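Local coordinates for protein rutinosidase (Aspergillus niger, PDB 6I1A) that probably hydrolyses beta-glycosidic bonds as a secreted family 5 glycosidase, releasing the disaccharide rutinose from its glycosides and possibly acting on beta-1,3-glucans, at residues D197-T200 and V204-T207; T265-Y270 and L285-E290; V90-T95 and P191-A196. All coordinates share one frame; numbering follows the deposited sequence.

Interaction 1. Residues D197-T200 and V204-T207; sequences DNNT and VFGT. With NAG (2-acetamido-2-deoxy-beta-D-glucopyranose), chain F; EDO (1,2-ethanediol), chain O.
Val-204 is turned so that CG2 lies between its backbone N and carbonyl carbon (chi1 -60°, measured to CG1), which aims this methyl at the backbone of residues 198-199 and leaves CG1 for the sugar. CG2 of Val-204 comes within 3.2 Å of Asn-198 O, a close van der Waals approach, and also rests against the CA of Asn-199. In Asn-199, CG sits between N and the carbonyl carbon (chi1 63°), and the side chain runs alongside Phe-205, both pointing the same way. Asn-199 ND2 is 3.7 Å from Phe-205 CD1, with amide and ring planes 35° apart. That amide is fixed from outside: ND2 donates to Asn-144 O, and OD1 accepts from Trp-155 NE1. Phe-205 also meets Phe-245 edge-to-face. The chain then folds back in a type II turn, where Val-204 O takes two donors from Thr-207, the N at 3.1 Å and the OG1 at 2.8 Å; Gly-206 supplies the positive phi such a turn needs. Asn-198 ND2 is bonded covalently to C1 of the NAG at 1.5 Å and donates to Leu-209 O, while Val-204 CG1 lies 3.9 Å from NAG C6. Asn-198, Asn-199 and Thr-200 spell the Asn-X-Thr sequon, here an N-glycosylated loop site on the surface of the enzyme, its sugar resting beside the turn.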
ATOM      1  N   ASP A 197       3.483  -3.058 -16.599  1.00 12.85           N
ATOM      2  CA  ASP A 197       2.745  -2.598 -17.784  1.00 13.86           C
ATOM      3  C   ASP A 197       1.760  -1.508 -17.440  1.00 13.78           C
ATOM      4  O   ASP A 197       0.988  -1.094 -18.372  1.00 16.79           O
ATOM      5  CB  ASP A 197       2.017  -3.729 -18.509  1.00 13.85           C
ATOM      6  CG  ASP A 197       0.897  -4.301 -17.709  1.00 14.66           C
ATOM      7  OD1 ASP A 197       0.914  -4.152 -16.487  1.00 14.67           O
ATOM      8  OD2 ASP A 197      -0.011  -4.949 -18.305  1.00 18.37           O
ATOM      9  N   ASN A 198       1.663  -1.045 -16.190  1.00 13.22           N
ATOM     10  CA  ASN A 198       0.594  -0.083 -15.795  1.00 13.57           C
ATOM     11  C   ASN A 198       1.191   1.089 -15.049  1.00 14.67           C
ATOM     12  O   ASN A 198       0.452   1.731 -14.243  1.00 15.20           O
ATOM     13  CB  ASN A 198      -0.477  -0.750 -14.983  1.00 13.68           C
ATOM     14  CG  ASN A 198      -1.712   0.104 -14.855  1.00 15.76           C
ATOM     15  OD1 ASN A 198      -2.112   0.764 -15.816  1.00 17.30           O
ATOM     16  ND2 ASN A 198      -2.297   0.126 -13.639  1.00 14.88           N
ATOM     17  N   ASN A 199       2.427   1.467 -15.321  1.00 13.65           N
ATOM     18  CA  ASN A 199       3.151   2.526 -14.585  1.00 12.96           C
ATOM     19  C   ASN A 199       3.353   3.796 -15.424  1.00 12.84           C
ATOM     20  O   ASN A 199       4.295   4.550 -15.133  1.00 15.19           O
ATOM     21  CB  ASN A 199       4.458   1.980 -14.018  1.00 12.52           C
ATOM     22  CG  ASN A 199       5.420   1.513 -15.097  1.00 12.73           C
ATOM     23  OD1 ASN A 199       4.981   0.766 -15.966  1.00 13.37           O
ATOM     24  ND2 ASN A 199       6.658   1.934 -15.003  1.00 13.54           N
ATOM     25  N   THR A 200       2.434   4.116 -16.328  1.00 14.55           N
ATOM     26  CA  THR A 200       2.541   5.431 -17.011  1.00 16.07           C
ATOM     27  C   THR A 200       2.381   6.549 -15.981  1.00 16.28           C
ATOM     28  O   THR A 200       3.095   7.549 -16.111  1.00 18.04           O
ATOM     29  CB  THR A 200       1.542   5.592 -18.134  1.00 19.76           C
ATOM     30  OG1 THR A 200       0.244   5.439 -17.604  1.00 24.46           O
ATOM     31  CG2 THR A 200       1.715   4.546 -19.196  1.00 19.53           C
ATOM     32  N   VAL A 204       1.970   4.364  -9.002  1.00 14.06           N
ATOM     33  CA  VAL A 204       1.706   2.927  -8.767  1.00 14.60           C
ATOM     34  C   VAL A 204       3.001   2.113  -8.797  1.00 14.56           C
ATOM     35  O   VAL A 204       2.964   0.909  -8.501  1.00 15.05           O
ATOM     36  CB  VAL A 204       0.687   2.312  -9.717  1.00 16.15           C
ATOM     37  CG1 VAL A 204      -0.671   2.991  -9.618  1.00 17.68           C
ATOM     38  CG2 VAL A 204       1.192   2.255 -11.141  1.00 18.53           C
ATOM     39  N   PHE A 205       4.111   2.710  -9.202  1.00 14.92           N
ATOM     40  CA  PHE A 205       5.347   1.879  -9.227  1.00 15.57           C
ATOM     41  C   PHE A 205       5.649   1.472  -7.787  1.00 15.59           C
ATOM     42  O   PHE A 205       5.359   2.207  -6.829  1.00 18.32           O
ATOM     43  CB  PHE A 205       6.516   2.631  -9.873  1.00 16.41           C
ATOM     44  CG  PHE A 205       7.566   1.688 -10.446  1.00 16.05           C
ATOM     45  CD1 PHE A 205       7.293   0.894 -11.530  1.00 15.01           C
ATOM     46  CD2 PHE A 205       8.797   1.559  -9.830  1.00 16.65           C
ATOM     47  CE1 PHE A 205       8.230  -0.007 -12.010  1.00 16.56           C
ATOM     48  CE2 PHE A 205       9.746   0.677 -10.324  1.00 17.22           C
ATOM     49  CZ  PHE A 205       9.471  -0.063 -11.437  1.00 16.53           C
ATOM     50  N   GLY A 206       6.226   0.275  -7.604  1.00 14.25           N
ATOM     51  CA  GLY A 206       6.417  -0.269  -6.277  1.00 14.11           C
ATOM     52  C   GLY A 206       5.232  -0.946  -5.636  1.00 15.06           C
ATOM     53  O   GLY A 206       5.364  -1.335  -4.467  1.00 16.77           O
ATOM     54  N   THR A 207       4.100  -1.001  -6.332  1.00 14.25           N
ATOM     55  CA  THR A 207       2.872  -1.562  -5.786  1.00 13.02           C
ATOM     56  C   THR A 207       2.320  -2.631  -6.729  1.00 13.57           C
ATOM     57  O   THR A 207       2.684  -2.666  -7.943  1.00 12.35           O
ATOM     58  CB  THR A 207       1.780  -0.515  -5.613  1.00 13.71           C
ATOM     59  OG1 THR A 207       1.092  -0.226  -6.816  1.00 13.73           O
ATOM     60  CG2 THR A 207       2.288   0.771  -4.992  1.00 15.55           C
TER
HETATM   61  C1  NAG F 404      -3.466   0.970 -13.434  1.00 16.98           C
HETATM   62  C2  NAG F 404      -4.513   0.273 -12.550  1.00 17.41           C
HETATM   63  C3  NAG F 404      -5.627   1.329 -12.218  1.00 19.81           C
HETATM   64  C4  NAG F 404      -5.032   2.568 -11.597  1.00 19.54           C
HETATM   65  C5  NAG F 404      -4.027   3.165 -12.558  1.00 17.76           C
HETATM   66  C6  NAG F 404      -3.373   4.398 -12.010  1.00 18.63           C
HETATM   67  C7  NAG F 404      -4.772  -2.128 -12.848  1.00 23.14           C
HETATM   68  C8  NAG F 404      -5.517  -3.220 -13.590  1.00 22.86           C
HETATM   69  N2  NAG F 404      -5.051  -0.894 -13.205  1.00 19.94           N
HETATM   70  O3  NAG F 404      -6.512   0.723 -11.243  1.00 22.86           O
HETATM   71  O4  NAG F 404      -6.097   3.564 -11.471  1.00 21.29           O
HETATM   72  O5  NAG F 404      -3.002   2.141 -12.779  1.00 16.03           O
HETATM   73  O6  NAG F 404      -2.604   5.091 -12.994  1.00 18.53           O
HETATM   74  O7  NAG F 404      -3.903  -2.400 -12.005  1.00 23.22           O
HETATM   75  C1  EDO O 413       8.426   6.359 -17.657  1.00 25.70           C
HETATM   76  O1  EDO O 413       8.356   7.679 -17.108  1.00 36.48           O
HETATM   77  C2  EDO O 413       7.485   5.533 -16.866  1.00 25.28           C
HETATM   78  O2  EDO O 413       6.183   6.091 -16.727  1.00 26.26           O

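Interaction 2. Residues T265-Y270 and L285-E290; sequences THHYYY and LADARE. With EDO (1,2-ethanediol), chain P.
Asp-287 makes every direct contact here, laying its CB over the His-267 ring and turning OD2 to the Tyr-269 hydroxyl. The carbon contact is a CH-pi interaction: CB of Asp-287 stands 3.8 Å from the centroid of the His-267 ring and only 7° off its normal, squarely over one face. Carboxylate and imidazole stack with a modest tilt as the two side chains slide past each other in opposite directions, and OD2 of Asp-287 reaches back to 3.5 Å from His-267 CB. Trp-328, on helix 317-331, meets the same imidazole with its own ring.

These residues bring together strand 261-269 and helix 280-290, consecutive elements of a beta-alpha-beta unit that continues into strand 299-308, in a TIM-barrel enzyme of glycosyl hydrolase family 5. Asp-287 points from the helix toward the strand and is buried there.

Hydrogen bonds converge on OD2 of Asp-287. Tyr-269 OH donates to it at 2.7 Å, arriving on the anti side and 23° out of the carboxylate plane; CG of the tyrosine is anti to its carbonyl carbon (chi1 -52°), which carries the hydroxyl across to the helix. A water donates to the same OD2 at 2.7 Å and to Tyr-268 O at 2.8 Å, linking carboxylate and strand backbone.

Charge pairing accounts for the other oxygen: OD1 of Asp-287 forms a salt bridge with Lys-291 just past the helix end, which would be expected to favour the ionised carboxylate. Farther along the helix, Arg-289 and Glu-290 exchange salt bridges with Glu-290 and Arg-289 of the second subunit.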
ATOM      1  N   THR A 265      12.105 -10.337  -3.878  1.00 10.48           N
ATOM      2  CA  THR A 265      11.292  -9.183  -3.510  1.00 10.72           C
ATOM      3  C   THR A 265      12.137  -7.926  -3.368  1.00  9.76           C
ATOM      4  O   THR A 265      13.296  -8.026  -2.960  1.00 11.31           O
ATOM      5  CB  THR A 265      10.499  -9.437  -2.228  1.00 11.55           C
ATOM      6  OG1 THR A 265      11.438  -9.813  -1.209  1.00 11.89           O
ATOM      7  CG2 THR A 265       9.426 -10.489  -2.428  1.00 12.62           C
ATOM      8  N   HIS A 266      11.588  -6.807  -3.800  1.00 10.88           N
ATOM      9  CA  HIS A 266      12.320  -5.520  -3.732  1.00 11.29           C
ATOM     10  C   HIS A 266      11.544  -4.607  -2.801  1.00 12.35           C
ATOM     11  O   HIS A 266      10.368  -4.358  -3.046  1.00 12.90           O
ATOM     12  CB  HIS A 266      12.418  -4.864  -5.118  1.00 11.07           C
ATOM     13  CG  HIS A 266      13.286  -5.600  -6.058  1.00 10.33           C
ATOM     14  ND1 HIS A 266      13.529  -5.145  -7.358  1.00 11.64           N
ATOM     15  CD2 HIS A 266      13.994  -6.734  -5.914  1.00 10.27           C
ATOM     16  CE1 HIS A 266      14.343  -6.008  -7.965  1.00 11.27           C
ATOM     17  NE2 HIS A 266      14.640  -7.022  -7.114  1.00 10.82           N
ATOM     18  N   HIS A 267      12.168  -4.140  -1.730  1.00 12.12           N
ATOM     19  CA  HIS A 267      11.481  -3.302  -0.715  1.00 12.57           C
ATOM     20  C   HIS A 267      12.214  -1.984  -0.532  1.00 11.36           C
ATOM     21  O   HIS A 267      13.365  -1.997  -0.041  1.00 12.90           O
ATOM     22  CB  HIS A 267      11.417  -4.059   0.644  1.00 11.67           C
ATOM     23  CG  HIS A 267      10.606  -5.306   0.592  1.00 12.24           C
ATOM     24  ND1 HIS A 267       9.342  -5.349   0.067  1.00 12.39           N
ATOM     25  CD2 HIS A 267      10.933  -6.560   0.995  1.00 13.32           C
ATOM     26  CE1 HIS A 267       8.894  -6.610   0.194  1.00 13.13           C
ATOM     27  NE2 HIS A 267       9.849  -7.380   0.737  1.00 12.59           N
ATOM     28  N   TYR A 268      11.544  -0.907  -0.878  1.00 11.67           N
ATOM     29  CA  TYR A 268      12.072   0.455  -0.761  1.00 11.82           C
ATOM     30  C   TYR A 268      11.100   1.336  -0.025  1.00 12.35           C
ATOM     31  O   TYR A 268       9.909   1.041   0.116  1.00 12.95           O
ATOM     32  CB  TYR A 268      12.364   1.007  -2.167  1.00 12.26           C
ATOM     33  CG  TYR A 268      13.542   0.378  -2.858  1.00 12.59           C
ATOM     34  CD1 TYR A 268      14.826   0.663  -2.440  1.00 12.68           C
ATOM     35  CD2 TYR A 268      13.385  -0.515  -3.917  1.00 13.47           C
ATOM     36  CE1 TYR A 268      15.943   0.175  -3.094  1.00 12.84           C
ATOM     37  CE2 TYR A 268      14.500  -0.985  -4.591  1.00 12.54           C
ATOM     38  CZ  TYR A 268      15.762  -0.655  -4.172  1.00 12.54           C
ATOM     39  OH  TYR A 268      16.866  -1.068  -4.918  1.00 13.86           O
ATOM     40  N   TYR A 269      11.639   2.438   0.470  1.00 12.16           N
ATOM     41  CA  TYR A 269      10.924   3.336   1.428  1.00 12.58           C
ATOM     42  C   TYR A 269      11.044   4.804   1.078  1.00 13.24           C
ATOM     43  O   TYR A 269      10.567   5.620   1.867  1.00 13.53           O
ATOM     44  CB  TYR A 269      11.436   3.071   2.837  1.00 12.87           C
ATOM     45  CG  TYR A 269      11.379   1.613   3.172  1.00 12.16           C
ATOM     46  CD1 TYR A 269      10.214   0.961   3.564  1.00 12.66           C
ATOM     47  CD2 TYR A 269      12.524   0.845   3.083  1.00 13.81           C
ATOM     48  CE1 TYR A 269      10.164  -0.407   3.762  1.00 12.20           C
ATOM     49  CE2 TYR A 269      12.498  -0.521   3.273  1.00 13.17           C
ATOM     50  CZ  TYR A 269      11.318  -1.167   3.605  1.00 11.35           C
ATOM     51  OH  TYR A 269      11.243  -2.511   3.781  1.00 12.42           O
ATOM     52  N   TYR A 270      11.661   5.154  -0.043  1.00 13.11           N
ATOM     53  CA  TYR A 270      12.157   6.529  -0.290  1.00 13.12           C
ATOM     54  C   TYR A 270      11.090   7.403  -0.937  1.00 14.11           C
ATOM     55  O   TYR A 270      11.310   8.638  -1.048  1.00 14.53           O
ATOM     56  CB  TYR A 270      13.439   6.523  -1.141  1.00 14.20           C
ATOM     57  CG  TYR A 270      13.295   5.895  -2.505  1.00 14.48           C
ATOM     58  CD1 TYR A 270      12.774   6.584  -3.589  1.00 15.30           C
ATOM     59  CD2 TYR A 270      13.673   4.590  -2.741  1.00 13.52           C
ATOM     60  CE1 TYR A 270      12.580   5.963  -4.821  1.00 16.93           C
ATOM     61  CE2 TYR A 270      13.522   3.963  -3.976  1.00 13.83           C
ATOM     62  CZ  TYR A 270      12.998   4.667  -5.032  1.00 17.31           C
ATOM     63  OH  TYR A 270      12.860   4.045  -6.288  1.00 19.31           O
ATOM     64  N   LEU A 285       9.610  -4.217   9.031  1.00 12.51           N
ATOM     65  CA  LEU A 285       8.909  -5.361   9.616  1.00 13.28           C
ATOM     66  C   LEU A 285       7.554  -5.575   8.913  1.00 12.28           C
ATOM     67  O   LEU A 285       7.186  -6.743   8.684  1.00 12.59           O
ATOM     68  CB  LEU A 285       8.730  -5.152  11.128  1.00 13.58           C
ATOM     69  CG  LEU A 285       8.040  -6.294  11.885  1.00 16.08           C
ATOM     70  CD1 LEU A 285       8.835  -7.576  11.736  1.00 15.57           C
ATOM     71  CD2 LEU A 285       7.885  -5.930  13.352  1.00 18.36           C
ATOM     72  N   ALA A 286       6.838  -4.533   8.525  1.00 12.56           N
ATOM     73  CA  ALA A 286       5.559  -4.676   7.816  1.00 12.44           C
ATOM     74  C   ALA A 286       5.762  -5.442   6.493  1.00 12.44           C
ATOM     75  O   ALA A 286       5.006  -6.391   6.150  1.00 13.02           O
ATOM     76  CB  ALA A 286       4.906  -3.327   7.586  1.00 14.08           C
ATOM     77  N   ASP A 287       6.792  -5.090   5.746  1.00 12.05           N
ATOM     78  CA  ASP A 287       7.097  -5.779   4.490  1.00 12.82           C
ATOM     79  C   ASP A 287       7.390  -7.235   4.774  1.00 13.26           C
ATOM     80  O   ASP A 287       6.947  -8.141   4.053  1.00 13.86           O
ATOM     81  CB  ASP A 287       8.271  -5.098   3.778  1.00 12.36           C
ATOM     82  CG  ASP A 287       7.924  -3.782   3.117  1.00 13.90           C
ATOM     83  OD1 ASP A 287       6.708  -3.494   2.908  1.00 14.57           O
ATOM     84  OD2 ASP A 287       8.854  -3.053   2.767  1.00 13.23           O
ATOM     85  N   ALA A 288       8.223  -7.511   5.769  1.00 12.70           N
ATOM     86  CA  ALA A 288       8.597  -8.893   6.034  1.00 11.85           C
ATOM     87  C   ALA A 288       7.378  -9.713   6.476  1.00 12.82           C
ATOM     88  O   ALA A 288       7.225 -10.909   6.106  1.00 13.50           O
ATOM     89  CB  ALA A 288       9.671  -9.009   7.109  1.00 13.05           C
ATOM     90  N   ARG A 289       6.543  -9.161   7.344  1.00 12.84           N
ATOM     91  CA  ARG A 289       5.382  -9.884   7.877  1.00 12.71           C
ATOM     92  C   ARG A 289       4.351 -10.162   6.799  1.00 12.98           C
ATOM     93  O   ARG A 289       3.731 -11.269   6.837  1.00 14.83           O
ATOM     94  CB  ARG A 289       4.716  -9.160   9.030  1.00 12.60           C
ATOM     95  CG  ARG A 289       5.571  -9.162  10.278  1.00 14.96           C
ATOM     96  CD  ARG A 289       4.847  -8.740  11.536  1.00 16.18           C
ATOM     97  NE  ARG A 289       4.427  -7.344  11.474  1.00 15.78           N
ATOM     98  CZ  ARG A 289       4.250  -6.595  12.530  1.00 17.84           C
ATOM     99  NH1 ARG A 289       4.403  -7.068  13.744  1.00 18.58           N
ATOM    100  NH2 ARG A 289       3.903  -5.328  12.375  1.00 18.07           N
ATOM    101  N   GLU A 290       4.150  -9.246   5.841  1.00 11.84           N
ATOM    102  CA  GLU A 290       2.999  -9.376   4.906  1.00 12.79           C
ATOM    103  C   GLU A 290       3.450  -9.736   3.504  1.00 13.42           C
ATOM    104  O   GLU A 290       2.535 -10.085   2.691  1.00 15.06           O
ATOM    105  CB  GLU A 290       2.208  -8.073   4.858  1.00 12.23           C
ATOM    106  CG  GLU A 290       1.914  -7.463   6.204  1.00 13.53           C
ATOM    107  CD  GLU A 290       1.218  -8.351   7.218  1.00 13.75           C
ATOM    108  OE1 GLU A 290       0.638  -9.411   6.869  1.00 14.21           O
ATOM    109  OE2 GLU A 290       1.261  -8.002   8.450  1.00 13.27           O
TER
HETATM  110  C1  EDO P 414      -0.939  -9.303   2.536  1.00 35.15           C
HETATM  111  O1  EDO P 414      -0.182 -10.356   3.187  1.00 38.49           O
HETATM  112  C2  EDO P 414      -2.001  -9.919   1.701  1.00 30.56           C
HETATM  113  O2  EDO P 414      -1.615 -11.156   1.088  1.00 36.12           O
HETATM  114  O   HOH W   1       8.269  -1.103   0.944  1.00 15.80           O

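Interaction 3. Residues V90-T95 and P191-A196; sequences VLRIPT and PINEPA. With EDO (1,2-ethanediol), chain K.
Arg-92 reaches Asn-193 with a single N-H: NH2 donates to OD1 of Asn-193 at 2.9 Å, with an N-H...O angle of 145°, so the bond is noticeably bent. The oxygen lies at the edge of the guanidinium and practically in its plane, whereas seen from the asparagine the donor is tilted 31° from the carbonyl plane, the two flat groups being turned by roughly half a right angle. The arginine gets there by stretching out: CG is anti to the backbone N (chi1 177°) and the chain stays extended as far as NE, carrying the charge well clear of the strand.

Around this bond the guanidinium is held by acids, Glu-190 at NE, Asp-264 at NH2 and Glu-303 at NH1; NH1 donates to Asn-26 OD1 as well. With so many partners its rotation is fixed, and it in turn orients the Asn-193 amide beside Glu-194. Both carboxylate oxygens of Glu-194 accept hydrogen bonds from an ethanediol, probably from the crystallisation liquor, OE1 from its O1 at 2.6 Å and OE2 from its O2 at 2.7 Å. The Asn-Glu-Pro sequence matches the family 5 signature whose glutamate is the usual acid/base, consistent with that role for Glu-194.

Strand 90-95 runs between the parallel strands 22-26 and 131-136, with Leu-91 and Ile-93 packed on helix 113-128, while the loop of residues 191-196, following strand 187-190, rests on helix 213-233 through Pro-191, Ile-192 and Pro-195.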
ATOM      1  N   VAL A  90      26.978 -12.976  -0.917  1.00 13.33           N
ATOM      2  CA  VAL A  90      26.183 -13.073  -2.168  1.00 12.75           C
ATOM      3  C   VAL A  90      26.398 -11.816  -2.978  1.00 11.96           C
ATOM      4  O   VAL A  90      26.375 -10.699  -2.380  1.00 13.16           O
ATOM      5  CB  VAL A  90      24.694 -13.212  -1.839  1.00 13.81           C
ATOM      6  CG1 VAL A  90      23.850 -13.230  -3.098  1.00 15.07           C
ATOM      7  CG2 VAL A  90      24.451 -14.447  -1.003  1.00 14.02           C
ATOM      8  N   LEU A  91      26.587 -11.945  -4.276  1.00 10.99           N
ATOM      9  CA  LEU A  91      26.661 -10.812  -5.196  1.00 12.34           C
ATOM     10  C   LEU A  91      25.510 -10.909  -6.163  1.00 13.01           C
ATOM     11  O   LEU A  91      25.416 -11.924  -6.875  1.00 13.36           O
ATOM     12  CB  LEU A  91      27.984 -10.752  -5.958  1.00 13.16           C
ATOM     13  CG  LEU A  91      29.263 -10.691  -5.111  1.00 13.15           C
ATOM     14  CD1 LEU A  91      30.507 -10.832  -5.961  1.00 13.69           C
ATOM     15  CD2 LEU A  91      29.307  -9.430  -4.287  1.00 14.20           C
ATOM     16  N   ARG A  92      24.652  -9.915  -6.202  1.00 11.60           N
ATOM     17  CA  ARG A  92      23.626  -9.824  -7.256  1.00 11.37           C
ATOM     18  C   ARG A  92      24.163  -8.880  -8.296  1.00 10.86           C
ATOM     19  O   ARG A  92      24.592  -7.736  -7.967  1.00 11.30           O
ATOM     20  CB  ARG A  92      22.309  -9.325  -6.701  1.00 11.82           C
ATOM     21  CG  ARG A  92      21.243  -9.147  -7.775  1.00 11.12           C
ATOM     22  CD  ARG A  92      19.859  -9.013  -7.201  1.00 11.08           C
ATOM     23  NE  ARG A  92      18.759  -8.877  -8.143  1.00 11.43           N
ATOM     24  CZ  ARG A  92      18.228  -7.748  -8.596  1.00 10.97           C
ATOM     25  NH1 ARG A  92      18.725  -6.552  -8.266  1.00 11.35           N
ATOM     26  NH2 ARG A  92      17.126  -7.826  -9.352  1.00 12.13           N
ATOM     27  N   ILE A  93      24.231  -9.300  -9.558  1.00 11.48           N
ATOM     28  CA  ILE A  93      24.887  -8.570 -10.633  1.00 11.68           C
ATOM     29  C   ILE A  93      23.910  -8.221 -11.739  1.00 12.02           C
ATOM     30  O   ILE A  93      23.617  -9.070 -12.621  1.00 11.98           O
ATOM     31  CB  ILE A  93      26.146  -9.292 -11.170  1.00 12.43           C
ATOM     32  CG1 ILE A  93      27.052  -9.789 -10.057  1.00 13.87           C
ATOM     33  CG2 ILE A  93      26.831  -8.364 -12.134  1.00 13.15           C
ATOM     34  CD1 ILE A  93      28.312 -10.479 -10.497  1.00 15.42           C
ATOM     35  N   PRO A  94      23.346  -7.006 -11.742  1.00 11.83           N
ATOM     36  CA  PRO A  94      22.464  -6.542 -12.803  1.00 11.45           C
ATOM     37  C   PRO A  94      23.265  -6.333 -14.090  1.00 12.82           C
ATOM     38  O   PRO A  94      24.317  -5.698 -14.089  1.00 13.90           O
ATOM     39  CB  PRO A  94      21.897  -5.212 -12.278  1.00 12.59           C
ATOM     40  CG  PRO A  94      22.059  -5.334 -10.798  1.00 12.95           C
ATOM     41  CD  PRO A  94      23.371  -6.062 -10.601  1.00 12.08           C
ATOM     42  N   THR A  95      22.731  -6.877 -15.184  1.00 11.33           N
ATOM     43  CA  THR A  95      23.315  -6.726 -16.521  1.00 11.79           C
ATOM     44  C   THR A  95      22.236  -6.197 -17.461  1.00 11.81           C
ATOM     45  O   THR A  95      21.021  -6.445 -17.260  1.00 12.43           O
ATOM     46  CB  THR A  95      23.867  -8.057 -17.022  1.00 12.35           C
ATOM     47  OG1 THR A  95      22.841  -9.044 -17.265  1.00 13.44           O
ATOM     48  CG2 THR A  95      24.890  -8.672 -16.098  1.00 13.16           C
ATOM     49  N   PRO A 191      15.870 -14.032 -14.596  1.00 11.72           N
ATOM     50  CA  PRO A 191      15.648 -13.678 -16.005  1.00 11.05           C
ATOM     51  C   PRO A 191      14.800 -12.443 -16.304  1.00 11.56           C
ATOM     52  O   PRO A 191      14.599 -12.094 -17.467  1.00 11.79           O
ATOM     53  CB  PRO A 191      14.901 -14.951 -16.482  1.00 11.44           C
ATOM     54  CG  PRO A 191      14.080 -15.363 -15.322  1.00 12.53           C
ATOM     55  CD  PRO A 191      15.053 -15.159 -14.159  1.00 11.71           C
ATOM     56  N   ILE A 192      14.324 -11.772 -15.254  1.00 11.05           N
ATOM     57  CA  ILE A 192      13.598 -10.501 -15.462  1.00 11.65           C
ATOM     58  C   ILE A 192      13.721  -9.680 -14.180  1.00 11.21           C
ATOM     59  O   ILE A 192      13.936 -10.258 -13.095  1.00 11.32           O
ATOM     60  CB  ILE A 192      12.114 -10.750 -15.857  1.00 10.87           C
ATOM     61  CG1 ILE A 192      11.474  -9.531 -16.554  1.00 11.78           C
ATOM     62  CG2 ILE A 192      11.282 -11.227 -14.689  1.00 12.83           C
ATOM     63  CD1 ILE A 192      10.214  -9.914 -17.355  1.00 12.39           C
ATOM     64  N   ASN A 193      13.540  -8.365 -14.332  1.00 10.36           N
ATOM     65  CA  ASN A 193      13.592  -7.430 -13.184  1.00 10.60           C
ATOM     66  C   ASN A 193      12.488  -6.410 -13.314  1.00 10.41           C
ATOM     67  O   ASN A 193      12.406  -5.702 -14.338  1.00 11.06           O
ATOM     68  CB  ASN A 193      14.937  -6.731 -13.161  1.00 10.71           C
ATOM     69  CG  ASN A 193      15.032  -5.793 -11.978  1.00 11.06           C
ATOM     70  OD1 ASN A 193      15.245  -6.252 -10.859  1.00 11.50           O
ATOM     71  ND2 ASN A 193      14.875  -4.486 -12.223  1.00 11.79           N
ATOM     72  N   GLU A 194      11.589  -6.327 -12.325  1.00 10.62           N
ATOM     73  CA  GLU A 194      10.553  -5.291 -12.193  1.00 11.40           C
ATOM     74  C   GLU A 194       9.772  -5.079 -13.494  1.00 11.12           C
ATOM     75  O   GLU A 194       9.590  -3.938 -13.940  1.00 11.62           O
ATOM     76  CB  GLU A 194      11.154  -3.999 -11.640  1.00 11.61           C
ATOM     77  CG  GLU A 194      11.722  -4.147 -10.263  1.00 11.69           C
ATOM     78  CD  GLU A 194      12.298  -2.849  -9.705  1.00 12.09           C
ATOM     79  OE1 GLU A 194      12.158  -1.765 -10.304  1.00 12.97           O
ATOM     80  OE2 GLU A 194      12.786  -2.914  -8.503  1.00 12.68           O
ATOM     81  N   PRO A 195       9.176  -6.151 -14.064  1.00 11.56           N
ATOM     82  CA  PRO A 195       8.261  -5.940 -15.182  1.00 11.73           C
ATOM     83  C   PRO A 195       7.045  -5.145 -14.704  1.00 11.85           C
ATOM     84  O   PRO A 195       6.503  -5.404 -13.608  1.00 12.04           O
ATOM     85  CB  PRO A 195       7.885  -7.382 -15.602  1.00 12.64           C
ATOM     86  CG  PRO A 195       8.055  -8.185 -14.318  1.00 12.95           C
ATOM     87  CD  PRO A 195       9.220  -7.544 -13.617  1.00 11.92           C
ATOM     88  N   ALA A 196       6.562  -4.213 -15.514  1.00 12.19           N
ATOM     89  CA  ALA A 196       5.413  -3.357 -15.167  1.00 12.10           C
ATOM     90  C   ALA A 196       4.794  -2.840 -16.451  1.00 12.40           C
ATOM     91  O   ALA A 196       5.518  -2.256 -17.244  1.00 13.68           O
ATOM     92  CB  ALA A 196       5.860  -2.258 -14.265  1.00 12.89           C
TER
HETATM   93  C1  EDO K 409      12.933   1.096  -8.577  1.00 23.00           C
HETATM   94  O1  EDO K 409      13.509   0.289  -9.564  1.00 18.38           O
HETATM   95  C2  EDO K 409      13.044   0.433  -7.248  1.00 23.05           C
HETATM   96  O2  EDO K 409      12.146  -0.702  -7.087  1.00 22.34           O

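In the fold
Interaction 3 lies near the centre of the chain, about 4 Å from it, whereas interactions 1 and 2 are centred about 17 and 15 Å out. Their chemistry follows: charged and amide hydrogen bonding at the barrel's middle, one carboxylate gripped between a strand and its following helix in the buried interaction 2, and van der Waals contact beside a glycan in the partly buried interaction 1. No helix or strand is common to them, but 191-196 and both segments of interaction 1 belong to the loop region after strand 187-190. Interaction 3 touches both others: His-266 ND1 lies 2.6 Å from Glu-194 OE2, a probable hydrogen bond, and Phe-205 CZ packs 3.4 Å from Glu-194 OE1.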